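Local coordinates for cellulose binding protein (Clavibacter michiganensis, PDB 4JJO) that forms the two-domain expansin part of a longer, probable cellulase, binds cellulose and probably acts in loosening plant cell walls, at residues A[47-52]-A[62-66]; A[108-113]-A[125-129]; A[112-116]-A[152-156]. All blocks are in the same frame, centred on the assembly; numbering follows the deposited sequence.

How the interactions relate
From the N terminus, interaction 1 comes first: residues 47-52 and 62-66 close a hairpin in the N-terminal expansin domain, across nine intervening residues that are mostly strand. The chain passes into the C-terminal domain, where interaction 2 zips 108-113 to 125-129 across an eleven-residue connection. Interaction 3 shares I112 and R113 and spans 35 residues to tie the end of strand 111-114 to the connection before strand 156-157, on the side that meets the N-terminal domain; its loop takes in the second segment of interaction 2, and the two touch through L125 and W156. Interaction 1 touches neither, its nearest atoms being about 6 Å from interaction 2 and about 5 Å from interaction 3.

Interaction 1: residues A[47-52]-A[62-66]; sequences ACGTFL and RVQVA
The carbonyl oxygen of A47, which lies 3.5 Å from V65 CB on the facing strand, is gripped by two donors of T50. The backbone N of T50 closes the type II turn A47-T50, and T50 OG1 bonds the same A47 O at 2.7 Å, in the carbonyl plane and on a lone pair. A chi1 of 68° sets OG1 between the backbone N and the carbonyl carbon of T50, which turns it back over the turn and also brings it alongside V65 CG2. V65 thus fits its branched side chain against the turn residues, V65 CG1 toward A47 and V65 CG2 beside T50. Backbone bonds hold the turn to the strand: V65 N donates to T50 O at 2.8 Å, and G49 N to V65 O at a longer 3.3 Å. Beyond the turn, L52 and V63 form a hydrogen-bonded antiparallel pair, in the hairpin of strands 51-56 and 59-69 that belongs to the double-psi beta-barrel of the expansin N-terminal domain. Within the barrel, CG of L52 meets V65 CG2 at 3.9 Å, and V35 of strand 34-38 touches L52, V63 and V65 alike. On the other face, F51 and Q64 make the non-hydrogen-bonded pair. Q64 CA points at the F51 ring in an off-centre CH-pi contact, 4.2 Å from the centroid, and Q64 CG sits over the rim of one face; the amide beyond it is turned only 18° from the ring plane. R62 CG lies 3.9 Å from F51 CD1, while the guanidinium of R62 goes on to a salt bridge with D53. A water links G49 O to Q64 OE1, donating to both, and C48 ties the turn to C23 through a disulfide.

Interaction 2: residues A[108-113]-A[125-129]; sequences PTVAIR and LQVLN
The side chains of P108 and N129 cross at about a right angle, P108 CG 3.5 Å from N129 CG, while N129 ND2 reaches across to T109 O at 3.1 Å. A111-L128 and R113-Q126 are hydrogen-bonded antiparallel pairs, with I112-V127 the non-hydrogen-bonded pair between them. L128 packs on the small A111, L128 CB 4.1 Å from A111 CB and L128 CD1 slightly farther from it. On the opposite face I112 is the bump: its CD1 runs alongside V127 CG2 at 3.7 Å and its CG2 rests against L125 CD2 at 4.0 Å. At the far end the R113 chain bends at chi3 (63°) while Q126 runs extended beyond CG, bringing the guanidinium edge to the amide. R113 NE and R113 NH2 both donate to Q126 OE1, at 3.0 and 2.8 Å, with guanidinium and amide planes only 10° apart. R113 NH1 and Q126 NE2 go on to the backbone oxygens of I18 and S24 in the N-terminal domain. In the C-terminal domain's sheet, strand 111-114 lies between 124-128 and 191-193, and the I112, V127 and L125 face packs on side chains of strands 134-141, 167-173 and 178-184.

Interaction 3: residues A[112-116]-A[152-156]; sequences IRVKE and DYGYW
Just beyond the end of strand 111-114, at the side of the expansin C-terminal domain that faces the N-terminal domain, K115 lies against Y155, on the connection leading from strand 144-150 to strand 156-157. K115 CB comes 3.4 Å from Y155 CE1, and K115 CG stands over one face of the ring, 4.2 Å from its centroid and 23° off the normal, a CH-pi contact displaced toward the rim. The K115 chain is fully extended, with CG anti to the backbone N (chi1 -169°), and this carries its ammonium past Y155 to Y153. There K115 NZ donates to Y153 OH at 3.0 Å, the two side chains crossing at about a right angle. The ammonium is 6.0 Å from the centroid of the Y155 ring, so any cation-pi attraction from K115 NZ is weak. The connection carrying Y153 and Y155 joins two strands of the C-terminal domain's antiparallel sheet, and it also meets the N-terminal domain: Y153 O accepts from S24 OG and D152 O from Y42 OH. The phenol oxygen of Y155 lies over a face of the R113 guanidinium, Y155 OH 3.2 Å from R113 NE, with the ring and guanidinium planes 30° apart. There it is away from the in-plane directions of the N-H groups, so the approach is too poorly angled for a hydrogen bond. The positive group may still attract the hydroxyl oxygen electrostatically, while R113 NH1 goes on to the carbonyl oxygen of I18.

Interaction 1: residues A[47-52]-A[62-66]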
loop_
_atom_site.group_PDB
_atom_site.type_symbol
_atom_site.label_atom_id
_atom_site.label_comp_id
_atom_site.label_asym_id
_atom_site.label_seq_id
_atom_site.Cartn_x
_atom_site.Cartn_y
_atom_site.Cartn_z
ATOM N N ALA A 47 6.324 2.325 0.797
ATOM C CA ALA A 47 5.986 2.115 -0.607
ATOM C C ALA A 47 4.668 1.359 -0.766
ATOM O O ALA A 47 4.100 1.317 -1.855
ATOM C CB ALA A 47 7.104 1.366 -1.309
ATOM N N CYS A 48 4.183 0.760 0.315
ATOM C CA CYS A 48 2.951 -0.018 0.250
ATOM C C CYS A 48 1.803 0.811 -0.305
ATOM O O CYS A 48 1.617 1.968 0.074
ATOM C CB CYS A 48 2.585 -0.557 1.629
ATOM S SG CYS A 48 3.728 -1.810 2.215
ATOM N N GLY A 49 1.048 0.214 -1.222
ATOM C CA GLY A 49 -0.127 0.849 -1.789
ATOM C C GLY A 49 0.160 1.684 -3.022
ATOM O O GLY A 49 -0.763 2.054 -3.749
ATOM N N THR A 50 1.431 1.993 -3.261
ATOM C CA THR A 50 1.802 2.762 -4.442
ATOM C C THR A 50 1.825 1.859 -5.668
ATOM O O THR A 50 1.756 0.636 -5.557
ATOM C CB THR A 50 3.176 3.450 -4.293
ATOM O OG1 THR A 50 4.219 2.465 -4.259
ATOM C CG2 THR A 50 3.222 4.305 -3.036
ATOM N N PHE A 51 1.922 2.474 -6.839
ATOM C CA PHE A 51 1.869 1.735 -8.089
ATOM C C PHE A 51 3.086 2.026 -8.949
ATOM O O PHE A 51 3.581 3.153 -8.985
ATOM C CB PHE A 51 0.594 2.091 -8.854
ATOM C CG PHE A 51 -0.659 1.546 -8.228
ATOM C CD1 PHE A 51 -1.275 0.420 -8.744
ATOM C CD2 PHE A 51 -1.215 2.154 -7.117
ATOM C CE1 PHE A 51 -2.425 -0.086 -8.168
ATOM C CE2 PHE A 51 -2.365 1.653 -6.535
ATOM C CZ PHE A 51 -2.971 0.531 -7.062
ATOM N N LEU A 52 3.570 0.993 -9.631
ATOM C CA LEU A 52 4.655 1.134 -10.588
ATOM C C LEU A 52 4.127 0.883 -11.989
ATOM O O LEU A 52 3.357 -0.054 -12.202
ATOM C CB LEU A 52 5.763 0.114 -10.308
ATOM C CG LEU A 52 6.324 0.022 -8.890
ATOM C CD1 LEU A 52 7.370 -1.087 -8.820
ATOM C CD2 LEU A 52 6.913 1.345 -8.457
ATOM N N ARG A 62 0.784 -1.892 -15.185
ATOM C CA ARG A 62 0.768 -1.218 -13.895
ATOM C C ARG A 62 0.594 -2.244 -12.785
ATOM O O ARG A 62 -0.287 -3.099 -12.857
ATOM C CB ARG A 62 -0.363 -0.194 -13.852
ATOM C CG ARG A 62 -0.486 0.548 -12.532
ATOM C CD ARG A 62 -1.363 1.783 -12.678
ATOM N NE ARG A 62 -0.751 2.769 -13.562
ATOM C CZ ARG A 62 -1.231 3.988 -13.782
ATOM N NH1 ARG A 62 -2.341 4.394 -13.184
ATOM N NH2 ARG A 62 -0.592 4.805 -14.607
ATOM N N VAL A 63 1.445 -2.161 -11.766
ATOM C CA VAL A 63 1.392 -3.102 -10.653
ATOM C C VAL A 63 1.331 -2.385 -9.307
ATOM O O VAL A 63 1.925 -1.320 -9.126
ATOM C CB VAL A 63 2.609 -4.057 -10.660
ATOM C CG1 VAL A 63 2.541 -5.004 -11.847
ATOM C CG2 VAL A 63 3.913 -3.272 -10.666
ATOM N N GLN A 64 0.599 -2.976 -8.369
ATOM C CA GLN A 64 0.514 -2.453 -7.014
ATOM C C GLN A 64 1.662 -3.006 -6.176
ATOM O O GLN A 64 1.904 -4.213 -6.161
ATOM C CB GLN A 64 -0.822 -2.840 -6.372
ATOM C CG GLN A 64 -0.956 -2.413 -4.915
ATOM C CD GLN A 64 -2.307 -2.755 -4.295
ATOM O OE1 GLN A 64 -2.617 -2.308 -3.191
ATOM N NE2 GLN A 64 -3.111 -3.549 -4.994
ATOM N N VAL A 65 2.375 -2.123 -5.489
ATOM C CA VAL A 65 3.425 -2.559 -4.580
ATOM C C VAL A 65 2.766 -3.204 -3.369
ATOM O O VAL A 65 2.030 -2.553 -2.630
ATOM C CB VAL A 65 4.319 -1.393 -4.131
ATOM C CG1 VAL A 65 5.255 -1.847 -3.024
ATOM C CG2 VAL A 65 5.111 -0.841 -5.307
ATOM N N ALA A 66 3.034 -4.491 -3.172
ATOM C CA ALA A 66 2.298 -5.278 -2.194
ATOM C C ALA A 66 3.199 -6.059 -1.249
ATOM O O ALA A 66 2.715 -6.656 -0.288
ATOM C CB ALA A 66 1.383 -6.241 -2.917
HETATM O O HOH W 1 -3.105 0.490 -3.476
#

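Interaction 2: residues A[108-113]-A[125-129]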
loop_
_atom_site.group_PDB
_atom_site.type_symbol
_atom_site.label_atom_id
_atom_site.label_comp_id
_atom_site.label_asym_id
_atom_site.label_seq_id
_atom_site.Cartn_x
_atom_site.Cartn_y
_atom_site.Cartn_z
ATOM N N PRO A 108 -9.885 3.807 -6.271
ATOM C CA PRO A 108 -11.055 4.093 -5.435
ATOM C C PRO A 108 -10.784 5.157 -4.379
ATOM O O PRO A 108 -9.671 5.667 -4.262
ATOM C CB PRO A 108 -11.369 2.745 -4.772
ATOM C CG PRO A 108 -10.152 1.924 -4.912
ATOM C CD PRO A 108 -9.326 2.466 -6.030
ATOM N N THR A 109 -11.820 5.489 -3.621
ATOM C CA THR A 109 -11.704 6.454 -2.538
ATOM C C THR A 109 -10.899 5.852 -1.396
ATOM O O THR A 109 -10.694 4.640 -1.335
ATOM C CB THR A 109 -13.083 6.864 -2.006
ATOM O OG1 THR A 109 -13.757 5.712 -1.482
ATOM C CG2 THR A 109 -13.920 7.490 -3.116
ATOM N N VAL A 110 -10.447 6.712 -0.492
ATOM C CA VAL A 110 -9.679 6.280 0.664
ATOM C C VAL A 110 -10.526 5.389 1.565
ATOM O O VAL A 110 -11.718 5.628 1.749
ATOM C CB VAL A 110 -9.183 7.496 1.470
ATOM C CG1 VAL A 110 -8.545 7.054 2.781
ATOM C CG2 VAL A 110 -8.204 8.313 0.642
ATOM N N ALA A 111 -9.903 4.347 2.104
ATOM C CA ALA A 111 -10.557 3.493 3.087
ATOM C C ALA A 111 -9.619 3.251 4.257
ATOM O O ALA A 111 -8.404 3.392 4.133
ATOM C CB ALA A 111 -10.980 2.174 2.460
ATOM N N ILE A 112 -10.199 2.891 5.395
ATOM C CA ILE A 112 -9.430 2.591 6.592
ATOM C C ILE A 112 -9.837 1.224 7.111
ATOM O O ILE A 112 -11.028 0.942 7.250
ATOM C CB ILE A 112 -9.699 3.622 7.704
ATOM C CG1 ILE A 112 -9.281 5.025 7.260
ATOM C CG2 ILE A 112 -8.982 3.229 8.990
ATOM C CD1 ILE A 112 -7.838 5.146 6.855
ATOM N N ARG A 113 -8.854 0.372 7.386
ATOM C CA ARG A 113 -9.124 -0.887 8.064
ATOM C C ARG A 113 -8.441 -0.900 9.419
ATOM O O ARG A 113 -7.216 -0.801 9.515
ATOM C CB ARG A 113 -8.660 -2.091 7.238
ATOM C CG ARG A 113 -8.867 -3.413 7.967
ATOM C CD ARG A 113 -8.684 -4.631 7.077
ATOM N NE ARG A 113 -7.325 -4.745 6.553
ATOM C CZ ARG A 113 -6.746 -5.889 6.201
ATOM N NH1 ARG A 113 -7.397 -7.039 6.317
ATOM N NH2 ARG A 113 -5.505 -5.886 5.735
ATOM N N LEU A 125 -4.101 1.001 12.313
ATOM C CA LEU A 125 -4.899 1.423 11.172
ATOM C C LEU A 125 -4.126 1.208 9.885
ATOM O O LEU A 125 -2.925 1.472 9.810
ATOM C CB LEU A 125 -5.275 2.902 11.271
ATOM C CG LEU A 125 -6.123 3.379 12.447
ATOM C CD1 LEU A 125 -6.488 4.834 12.227
ATOM C CD2 LEU A 125 -7.370 2.535 12.609
ATOM N N GLN A 126 -4.829 0.727 8.870
ATOM C CA GLN A 126 -4.266 0.609 7.539
ATOM C C GLN A 126 -5.008 1.549 6.604
ATOM O O GLN A 126 -6.240 1.557 6.572
ATOM C CB GLN A 126 -4.389 -0.829 7.052
ATOM C CG GLN A 126 -3.965 -1.033 5.613
ATOM C CD GLN A 126 -4.009 -2.485 5.211
ATOM O OE1 GLN A 126 -5.048 -3.137 5.323
ATOM N NE2 GLN A 126 -2.874 -3.011 4.759
ATOM N N VAL A 127 -4.258 2.350 5.855
ATOM C CA VAL A 127 -4.855 3.284 4.915
ATOM C C VAL A 127 -4.787 2.712 3.510
ATOM O O VAL A 127 -3.709 2.395 3.004
ATOM C CB VAL A 127 -4.149 4.645 4.940
ATOM C CG1 VAL A 127 -4.839 5.610 3.991
ATOM C CG2 VAL A 127 -4.131 5.204 6.353
ATOM N N LEU A 128 -5.950 2.586 2.885
ATOM C CA LEU A 128 -6.052 1.997 1.563
ATOM C C LEU A 128 -6.375 3.062 0.524
ATOM O O LEU A 128 -7.175 3.964 0.774
ATOM C CB LEU A 128 -7.137 0.920 1.567
ATOM C CG LEU A 128 -6.911 -0.184 2.604
ATOM C CD1 LEU A 128 -8.206 -0.909 2.929
ATOM C CD2 LEU A 128 -5.858 -1.158 2.109
ATOM N N ASN A 129 -5.728 2.961 -0.631
ATOM C CA ASN A 129 -6.068 3.783 -1.788
ATOM C C ASN A 129 -5.661 5.255 -1.680
ATOM O O ASN A 129 -6.263 6.121 -2.318
ATOM C CB ASN A 129 -7.566 3.672 -2.066
ATOM C CG ASN A 129 -8.033 2.232 -2.137
ATOM O OD1 ASN A 129 -7.366 1.377 -2.721
ATOM N ND2 ASN A 129 -9.177 1.951 -1.529
HETATM O O HOH W 2 -6.458 5.970 -5.045
HETATM O O HOH W 3 -8.224 7.729 -2.930
#

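Interaction 3: residues A[112-116]-A[152-156]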
loop_
_atom_site.group_PDB
_atom_site.type_symbol
_atom_site.label_atom_id
_atom_site.label_comp_id
_atom_site.label_asym_id
_atom_site.label_seq_id
_atom_site.Cartn_x
_atom_site.Cartn_y
_atom_site.Cartn_z
ATOM N N ILE A 112 -10.199 2.891 5.395
ATOM C CA ILE A 112 -9.430 2.591 6.592
ATOM C C ILE A 112 -9.837 1.224 7.111
ATOM O O ILE A 112 -11.028 0.942 7.250
ATOM C CB ILE A 112 -9.699 3.622 7.704
ATOM C CG1 ILE A 112 -9.281 5.025 7.260
ATOM C CG2 ILE A 112 -8.982 3.229 8.990
ATOM C CD1 ILE A 112 -7.838 5.146 6.855
ATOM N N ARG A 113 -8.854 0.372 7.386
ATOM C CA ARG A 113 -9.124 -0.887 8.064
ATOM C C ARG A 113 -8.441 -0.900 9.419
ATOM O O ARG A 113 -7.216 -0.801 9.515
ATOM C CB ARG A 113 -8.660 -2.091 7.238
ATOM C CG ARG A 113 -8.867 -3.413 7.967
ATOM C CD ARG A 113 -8.684 -4.631 7.077
ATOM N NE ARG A 113 -7.325 -4.745 6.553
ATOM C CZ ARG A 113 -6.746 -5.889 6.201
ATOM N NH1 ARG A 113 -7.397 -7.039 6.317
ATOM N NH2 ARG A 113 -5.505 -5.886 5.735
ATOM N N VAL A 114 -9.243 -1.006 10.469
ATOM C CA VAL A 114 -8.708 -1.171 11.808
ATOM C C VAL A 114 -8.183 -2.594 11.926
ATOM O O VAL A 114 -8.852 -3.541 11.516
ATOM C CB VAL A 114 -9.779 -0.927 12.882
ATOM C CG1 VAL A 114 -9.199 -1.153 14.263
ATOM C CG2 VAL A 114 -10.340 0.481 12.763
ATOM N N LYS A 115 -6.982 -2.741 12.474
ATOM C CA LYS A 115 -6.371 -4.052 12.616
ATOM C C LYS A 115 -7.155 -4.900 13.603
ATOM O O LYS A 115 -7.652 -4.392 14.611
ATOM C CB LYS A 115 -4.931 -3.921 13.109
ATOM C CG LYS A 115 -4.150 -5.221 13.022
ATOM C CD LYS A 115 -2.748 -5.093 13.585
ATOM C CE LYS A 115 -1.967 -6.375 13.339
ATOM N NZ LYS A 115 -0.654 -6.413 14.039
ATOM N N GLU A 116 -7.272 -6.191 13.317
ATOM C CA GLU A 116 -7.885 -7.140 14.237
ATOM C C GLU A 116 -7.212 -7.004 15.598
ATOM O O GLU A 116 -5.987 -6.890 15.664
ATOM C CB GLU A 116 -7.701 -8.570 13.719
ATOM C CG GLU A 116 -8.547 -8.933 12.499
ATOM C CD GLU A 116 -7.925 -8.490 11.184
ATOM O OE1 GLU A 116 -6.864 -7.829 11.203
ATOM O OE2 GLU A 116 -8.502 -8.811 10.124
ATOM N N ASP A 152 6.397 -1.768 9.704
ATOM C CA ASP A 152 7.008 -2.266 8.481
ATOM C C ASP A 152 6.121 -3.308 7.800
ATOM O O ASP A 152 6.556 -3.972 6.862
ATOM C CB ASP A 152 8.390 -2.854 8.777
ATOM C CG ASP A 152 8.323 -4.119 9.609
ATOM O OD1 ASP A 152 7.225 -4.478 10.082
ATOM O OD2 ASP A 152 9.382 -4.753 9.794
ATOM N N TYR A 153 4.883 -3.451 8.266
ATOM C CA TYR A 153 3.963 -4.418 7.666
ATOM C C TYR A 153 2.645 -3.803 7.174
ATOM O O TYR A 153 1.657 -4.511 6.973
ATOM C CB TYR A 153 3.690 -5.585 8.624
ATOM C CG TYR A 153 3.055 -5.204 9.939
ATOM C CD1 TYR A 153 1.684 -5.017 10.045
ATOM C CD2 TYR A 153 3.826 -5.060 11.083
ATOM C CE1 TYR A 153 1.098 -4.678 11.253
ATOM C CE2 TYR A 153 3.251 -4.724 12.294
ATOM C CZ TYR A 153 1.888 -4.531 12.372
ATOM O OH TYR A 153 1.304 -4.199 13.571
ATOM N N GLY A 154 2.633 -2.488 6.974
ATOM C CA GLY A 154 1.544 -1.841 6.265
ATOM C C GLY A 154 0.479 -1.185 7.123
ATOM O O GLY A 154 -0.526 -0.705 6.598
ATOM N N TYR A 155 0.690 -1.162 8.434
ATOM C CA TYR A 155 -0.242 -0.508 9.343
ATOM C C TYR A 155 0.401 0.685 10.038
ATOM O O TYR A 155 1.610 0.907 9.945
ATOM C CB TYR A 155 -0.738 -1.490 10.406
ATOM C CG TYR A 155 -1.902 -2.351 9.974
ATOM C CD1 TYR A 155 -3.197 -2.033 10.359
ATOM C CD2 TYR A 155 -1.707 -3.483 9.191
ATOM C CE1 TYR A 155 -4.267 -2.816 9.975
ATOM C CE2 TYR A 155 -2.772 -4.273 8.803
ATOM C CZ TYR A 155 -4.050 -3.932 9.197
ATOM O OH TYR A 155 -5.107 -4.721 8.809
ATOM N N TRP A 156 -0.435 1.443 10.737
ATOM C CA TRP A 156 0.005 2.538 11.583
ATOM C C TRP A 156 -0.537 2.265 12.976
ATOM O O TRP A 156 -1.730 2.019 13.133
ATOM C CB TRP A 156 -0.545 3.864 11.063
ATOM C CG TRP A 156 -0.004 4.261 9.734
ATOM C CD1 TRP A 156 -0.407 3.800 8.514
ATOM C CD2 TRP A 156 1.038 5.212 9.483
ATOM N NE1 TRP A 156 0.325 4.404 7.519
ATOM C CE2 TRP A 156 1.217 5.274 8.087
ATOM C CE3 TRP A 156 1.836 6.014 10.303
ATOM C CZ2 TRP A 156 2.160 6.112 7.494
ATOM C CZ3 TRP A 156 2.771 6.842 9.713
ATOM C CH2 TRP A 156 2.927 6.884 8.323
#